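Local coordinates for 2L protein (Yaba-like disease virus, PDB 3IT8) that probably binds and neutralises host tumour necrosis factor, as an MHC class I-like decoy carrying an Ig-like domain, at residues Y22-N26 with D27-T31; Y243-E247 with P248-W252. One frame throughout, in Å; residues are numbered along the deposited sequence.

Interaction 1. Residues Y22-N26 with D27-T31; sequences YDHYN and DQLVT. With NAG (2-acetamido-2-deoxy-beta-D-glucopyranose), chain M.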
loop_
_atom_site.group_PDB
_atom_site.type_symbol
_atom_site.label_atom_id
_atom_site.label_comp_id
_atom_site.label_asym_id
_atom_site.label_seq_id
_atom_site.Cartn_x
_atom_site.Cartn_y
_atom_site.Cartn_z
ATOM N N TYR D 22 -16.860 24.741 33.803
ATOM C CA TYR D 22 -15.569 24.383 34.367
ATOM C C TYR D 22 -14.800 23.533 33.382
ATOM O O TYR D 22 -15.353 22.637 32.755
ATOM C CB TYR D 22 -15.717 23.596 35.678
ATOM C CG TYR D 22 -16.289 24.383 36.832
ATOM C CD1 TYR D 22 -17.609 24.189 37.244
ATOM C CD2 TYR D 22 -15.518 25.330 37.510
ATOM C CE1 TYR D 22 -18.147 24.914 38.303
ATOM C CE2 TYR D 22 -16.048 26.066 38.569
ATOM C CZ TYR D 22 -17.362 25.849 38.963
ATOM O OH TYR D 22 -17.890 26.543 40.032
ATOM N N ASP D 23 -13.515 23.838 33.247
ATOM C CA ASP D 23 -12.602 23.098 32.383
ATOM C C ASP D 23 -11.564 22.478 33.330
ATOM O O ASP D 23 -10.787 23.191 33.967
ATOM C CB ASP D 23 -11.910 24.053 31.419
ATOM C CG ASP D 23 -11.030 23.333 30.419
ATOM O OD1 ASP D 23 -10.477 22.273 30.763
ATOM O OD2 ASP D 23 -10.867 23.832 29.287
ATOM N N HIS D 24 -11.554 21.156 33.438
ATOM C CA HIS D 24 -10.606 20.475 34.322
ATOM C C HIS D 24 -9.677 19.510 33.597
ATOM O O HIS D 24 -10.130 18.615 32.870
ATOM C CB HIS D 24 -11.346 19.684 35.396
ATOM C CG HIS D 24 -11.942 20.525 36.474
ATOM N ND1 HIS D 24 -11.184 21.124 37.453
ATOM C CD2 HIS D 24 -13.230 20.833 36.753
ATOM C CE1 HIS D 24 -11.976 21.762 38.293
ATOM N NE2 HIS D 24 -13.223 21.601 37.891
ATOM N N TYR D 25 -8.375 19.701 33.783
ATOM C CA TYR D 25 -7.369 18.793 33.219
ATOM C C TYR D 25 -6.940 17.984 34.446
ATOM O O TYR D 25 -6.336 18.537 35.366
ATOM C CB TYR D 25 -6.178 19.557 32.674
ATOM C CG TYR D 25 -5.119 18.625 32.183
ATOM C CD1 TYR D 25 -5.330 17.838 31.051
ATOM C CD2 TYR D 25 -3.927 18.467 32.882
ATOM C CE1 TYR D 25 -4.379 16.912 30.628
ATOM C CE2 TYR D 25 -2.967 17.543 32.467
ATOM C CZ TYR D 25 -3.203 16.771 31.341
ATOM O OH TYR D 25 -2.264 15.853 30.933
ATOM N N ASN D 26 -7.249 16.688 34.475
ATOM C CA ASN D 26 -6.951 15.872 35.657
ATOM C C ASN D 26 -7.767 16.559 36.736
ATOM O O ASN D 26 -8.921 16.900 36.497
ATOM C CB ASN D 26 -5.467 15.907 36.028
ATOM C CG ASN D 26 -4.619 15.073 35.100
ATOM O OD1 ASN D 26 -5.135 14.301 34.297
ATOM N ND2 ASN D 26 -3.304 15.214 35.214
ATOM N N ASP D 27 -7.185 16.782 37.907
ATOM C CA ASP D 27 -7.920 17.469 38.965
ATOM C C ASP D 27 -7.579 18.958 38.999
ATOM O O ASP D 27 -7.893 19.637 39.968
ATOM C CB ASP D 27 -7.646 16.831 40.338
ATOM C CG ASP D 27 -6.162 16.764 40.686
ATOM O OD1 ASP D 27 -5.316 17.253 39.892
ATOM O OD2 ASP D 27 -5.840 16.216 41.771
ATOM N N GLN D 28 -6.955 19.460 37.933
ATOM C CA GLN D 28 -6.549 20.866 37.855
ATOM C C GLN D 28 -7.541 21.798 37.146
ATOM O O GLN D 28 -7.816 21.643 35.954
ATOM C CB GLN D 28 -5.213 20.990 37.125
ATOM C CG GLN D 28 -4.116 20.147 37.677
ATOM C CD GLN D 28 -3.802 20.485 39.109
ATOM O OE1 GLN D 28 -4.210 19.768 40.031
ATOM N NE2 GLN D 28 -3.074 21.585 39.312
ATOM N N LEU D 29 -8.058 22.789 37.862
ATOM C CA LEU D 29 -8.981 23.713 37.237
ATOM C C LEU D 29 -8.212 24.516 36.182
ATOM O O LEU D 29 -7.142 25.044 36.447
ATOM C CB LEU D 29 -9.586 24.644 38.284
ATOM C CG LEU D 29 -10.468 25.740 37.690
ATOM C CD1 LEU D 29 -11.642 25.096 36.941
ATOM C CD2 LEU D 29 -10.944 26.682 38.801
ATOM N N VAL D 30 -8.753 24.598 34.978
ATOM C CA VAL D 30 -8.097 25.342 33.920
ATOM C C VAL D 30 -8.859 26.619 33.577
ATOM O O VAL D 30 -8.254 27.661 33.321
ATOM C CB VAL D 30 -7.987 24.500 32.651
ATOM C CG1 VAL D 30 -7.339 25.308 31.543
ATOM C CG2 VAL D 30 -7.194 23.259 32.932
ATOM N N THR D 31 -10.188 26.535 33.568
ATOM C CA THR D 31 -11.022 27.679 33.246
ATOM C C THR D 31 -12.354 27.643 33.949
ATOM O O THR D 31 -12.964 26.584 34.069
ATOM C CB THR D 31 -11.324 27.726 31.757
ATOM O OG1 THR D 31 -10.126 28.001 31.042
ATOM C CG2 THR D 31 -12.329 28.792 31.443
HETATM C C1 NAG M . -20.636 20.298 37.443
HETATM C C2 NAG M . -20.478 19.143 38.434
HETATM C C3 NAG M . -21.563 19.244 39.527
HETATM C C4 NAG M . -21.469 20.609 40.227
HETATM C C5 NAG M . -21.612 21.689 39.142
HETATM C C6 NAG M . -21.538 23.105 39.686
HETATM C C7 NAG M . -19.482 17.188 37.427
HETATM C C8 NAG M . -19.664 15.731 37.058
HETATM N N2 NAG M . -20.579 17.883 37.722
HETATM O O3 NAG M . -21.412 18.201 40.479
HETATM O O4 NAG M . -22.482 20.742 41.238
HETATM O O5 NAG M . -20.559 21.543 38.148
HETATM O O6 NAG M . -20.197 23.492 39.954
HETATM O O7 NAG M . -18.355 17.675 37.440
#
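D23 faces two residues at once across this tight hairpin, V30 and T31, which makes a classic beta bulge. Its carbonyl O takes the amide of V30 at 2.7 Å (V30 N to D23 O) and, weakly, that of T31, while D23 N returns a bond of 2.9 Å to T31 O. Beyond the bulge the register is regular. Y25 and Q28 exchange both backbone bonds, Y25 N to Q28 O at 3.0 Å and Q28 N to Y25 O at 2.8 Å, and a type II' turn closes the hairpin with N26 (phi 61°) at its first corner. On one face of the sheet, L29 CD1 lies over the H24 imidazole, 4.0 Å from the centroid of that ring. With CG anti to the backbone N (chi1 174°), L29 leans across to the first strand and away from the turn, so the same methyl also meets the edge of the Y22 ring, 3.9 Å from Y22 CD2. Y22 CE1, across the ring from CD2, is the atom nearest the N-acetylglucosamine, at its O6. On the other face, V30 CG2 packs 3.8 Å from Y25 CB, and the D23 and T31 side chains meet through their CB atoms. Y25 and V30 continue onto helix 148-174. D27 carries its carboxylate to the hydroxyls of Y208 and Y263, and N26 OD1 takes the amide of T2. D23 OD2 is likewise gripped by the hydroxyls of Y64 and Y170; this pair of polar partners would favour a buried aspartate that stays charged, tying the bulge to the helical layer.

Interaction 2. Residues Y243-E247 with P248-W252; sequences YEPGE and PGFPW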
loop_
_atom_site.group_PDB
_atom_site.type_symbol
_atom_site.label_atom_id
_atom_site.label_comp_id
_atom_site.label_asym_id
_atom_site.label_seq_id
_atom_site.Cartn_x
_atom_site.Cartn_y
_atom_site.Cartn_z
ATOM N N TYR D 243 -23.988 4.806 34.294
ATOM C CA TYR D 243 -22.845 5.412 33.656
ATOM C C TYR D 243 -21.923 4.312 33.139
ATOM O O TYR D 243 -21.937 3.196 33.659
ATOM C CB TYR D 243 -22.079 6.280 34.662
ATOM C CG TYR D 243 -22.846 7.467 35.174
ATOM C CD1 TYR D 243 -23.566 7.395 36.356
ATOM C CD2 TYR D 243 -22.868 8.666 34.458
ATOM C CE1 TYR D 243 -24.300 8.495 36.824
ATOM C CE2 TYR D 243 -23.596 9.767 34.913
ATOM C CZ TYR D 243 -24.310 9.668 36.098
ATOM O OH TYR D 243 -25.043 10.738 36.545
ATOM N N GLU D 244 -21.125 4.628 32.119
ATOM C CA GLU D 244 -20.165 3.681 31.561
ATOM C C GLU D 244 -18.804 4.094 32.108
ATOM O O GLU D 244 -18.527 5.284 32.215
ATOM C CB GLU D 244 -20.135 3.789 30.041
ATOM C CG GLU D 244 -21.492 3.763 29.384
ATOM C CD GLU D 244 -21.420 4.128 27.912
ATOM O OE1 GLU D 244 -20.850 5.197 27.588
ATOM O OE2 GLU D 244 -21.938 3.355 27.078
ATOM N N PRO D 245 -17.941 3.130 32.475
ATOM C CA PRO D 245 -16.626 3.523 32.998
ATOM C C PRO D 245 -15.938 4.487 32.036
ATOM O O PRO D 245 -15.928 4.264 30.823
ATOM C CB PRO D 245 -15.894 2.192 33.143
ATOM C CG PRO D 245 -16.605 1.288 32.179
ATOM C CD PRO D 245 -18.041 1.667 32.362
ATOM N N GLY D 246 -15.370 5.560 32.581
ATOM C CA GLY D 246 -14.746 6.565 31.740
ATOM C C GLY D 246 -15.489 7.890 31.920
ATOM O O GLY D 246 -14.875 8.966 31.952
ATOM N N GLU D 247 -16.816 7.816 32.033
ATOM C CA GLU D 247 -17.640 9.006 32.252
ATOM C C GLU D 247 -17.419 9.401 33.713
ATOM O O GLU D 247 -17.395 8.535 34.588
ATOM C CB GLU D 247 -19.129 8.691 32.026
ATOM C CG GLU D 247 -19.439 8.052 30.685
ATOM C CD GLU D 247 -20.935 7.803 30.431
ATOM O OE1 GLU D 247 -21.624 7.310 31.342
ATOM O OE2 GLU D 247 -21.428 8.076 29.308
ATOM N N PRO D 248 -17.235 10.702 34.000
ATOM C CA PRO D 248 -17.026 11.066 35.405
ATOM C C PRO D 248 -18.117 10.566 36.355
ATOM O O PRO D 248 -17.884 10.425 37.561
ATOM C CB PRO D 248 -16.898 12.595 35.366
ATOM C CG PRO D 248 -17.525 12.994 34.074
ATOM C CD PRO D 248 -17.134 11.884 33.128
ATOM N N GLY D 249 -19.288 10.255 35.812
ATOM C CA GLY D 249 -20.372 9.775 36.646
ATOM C C GLY D 249 -20.239 8.351 37.167
ATOM O O GLY D 249 -21.031 7.929 38.008
ATOM N N PHE D 250 -19.255 7.600 36.680
ATOM C CA PHE D 250 -19.080 6.229 37.130
ATOM C C PHE D 250 -18.596 6.195 38.579
ATOM O O PHE D 250 -17.618 6.860 38.931
ATOM C CB PHE D 250 -18.081 5.501 36.243
ATOM C CG PHE D 250 -18.220 4.022 36.298
ATOM C CD1 PHE D 250 -19.270 3.388 35.642
ATOM C CD2 PHE D 250 -17.350 3.258 37.060
ATOM C CE1 PHE D 250 -19.452 2.012 35.747
ATOM C CE2 PHE D 250 -17.525 1.879 37.171
ATOM C CZ PHE D 250 -18.581 1.259 36.511
ATOM N N PRO D 251 -19.268 5.404 39.434
ATOM C CA PRO D 251 -18.963 5.241 40.862
ATOM C C PRO D 251 -17.656 4.512 41.147
ATOM O O PRO D 251 -17.594 3.287 41.055
ATOM C CB PRO D 251 -20.147 4.434 41.390
ATOM C CG PRO D 251 -21.194 4.590 40.344
ATOM C CD PRO D 251 -20.423 4.576 39.065
ATOM N N TRP D 252 -16.611 5.254 41.478
ATOM C CA TRP D 252 -15.334 4.643 41.816
ATOM C C TRP D 252 -15.071 5.083 43.247
ATOM O O TRP D 252 -15.177 6.265 43.562
ATOM C CB TRP D 252 -14.203 5.147 40.905
ATOM C CG TRP D 252 -14.194 4.584 39.509
ATOM C CD1 TRP D 252 -14.307 5.286 38.353
ATOM C CD2 TRP D 252 -14.029 3.210 39.126
ATOM N NE1 TRP D 252 -14.222 4.449 37.274
ATOM C CE2 TRP D 252 -14.051 3.166 37.716
ATOM C CE3 TRP D 252 -13.868 2.012 39.837
ATOM C CZ2 TRP D 252 -13.917 1.971 36.996
ATOM C CZ3 TRP D 252 -13.735 0.817 39.116
ATOM C CH2 TRP D 252 -13.761 0.810 37.712
#
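Y243 lays the flat of its ring on the backbone of G249, and its atoms can be followed outward along that backbone. CB, at the base, lies 3.7 Å from F250 N. CG rests against the G249 carbonyl, and CD1 is nearer still to its oxygen, while CD2 and CE2 on the other side meet G249 CA. That carbon sits over the ring centre, 3.6 Å from the Y243 centroid and 14° off the ring normal, a CH-pi contact; since glycine has no side chain, nothing stands between the backbone and the ring. At the tip, OH bonds to E111 OE1. F250 packs beside this pair. Its CG is anti to the backbone N (chi1 -158°), which slips the ring between two prolines: P245 over one face, with CB 4.1 Å from the F250 centroid and almost on the normal, and P251 CD over the opposite face. Y243 O lies at the F250 edge, 3.3 Å from F250 CD1, and F250 CD2 stands over one face of the W252 indole. The backbone turns tightly here. F250 N gives E247 O a nearly straight bond of 3.0 Å that arrives above the carbonyl plane, and the E247 side chain, extended beyond CG, runs alongside the turn so that OE1 accepts E244 N at 2.8 Å (E244 N to E247 OE1), the amide arriving from above the carboxylate plane. OE1 also forms a salt bridge with R119. E247 and P248 rest on Y107 and Y109 of strand 103-112. This is a type I beta turn, E247 to F250, in the long loop between strands 213-218 and 254-255, by which the Ig-like part meets the sheet of the MHC-like platform.

How the interactions relate
Interactions 1 and 2 do not touch: their centres are 18 Å apart and their nearest atoms about 9 Å. Interaction 1 belongs to the beta sheet of the MHC-like platform, interaction 2 to a loop of the Ig-like part, yet both join the two parts, the first through D27 at the hairpin turn and the second through E247, P248 and Y243 on strand 103-112 and R119. One N-acetylglucosamine, the glycan of N6, hydrogen-bonded to K4 NZ, lies between them. Its O6 end faces Y22. At its other end the acetamide methyl, NAG C8, comes 4.5 Å from P248 CB. The sugar decorates the protein's own surface here and marks no binding pocket.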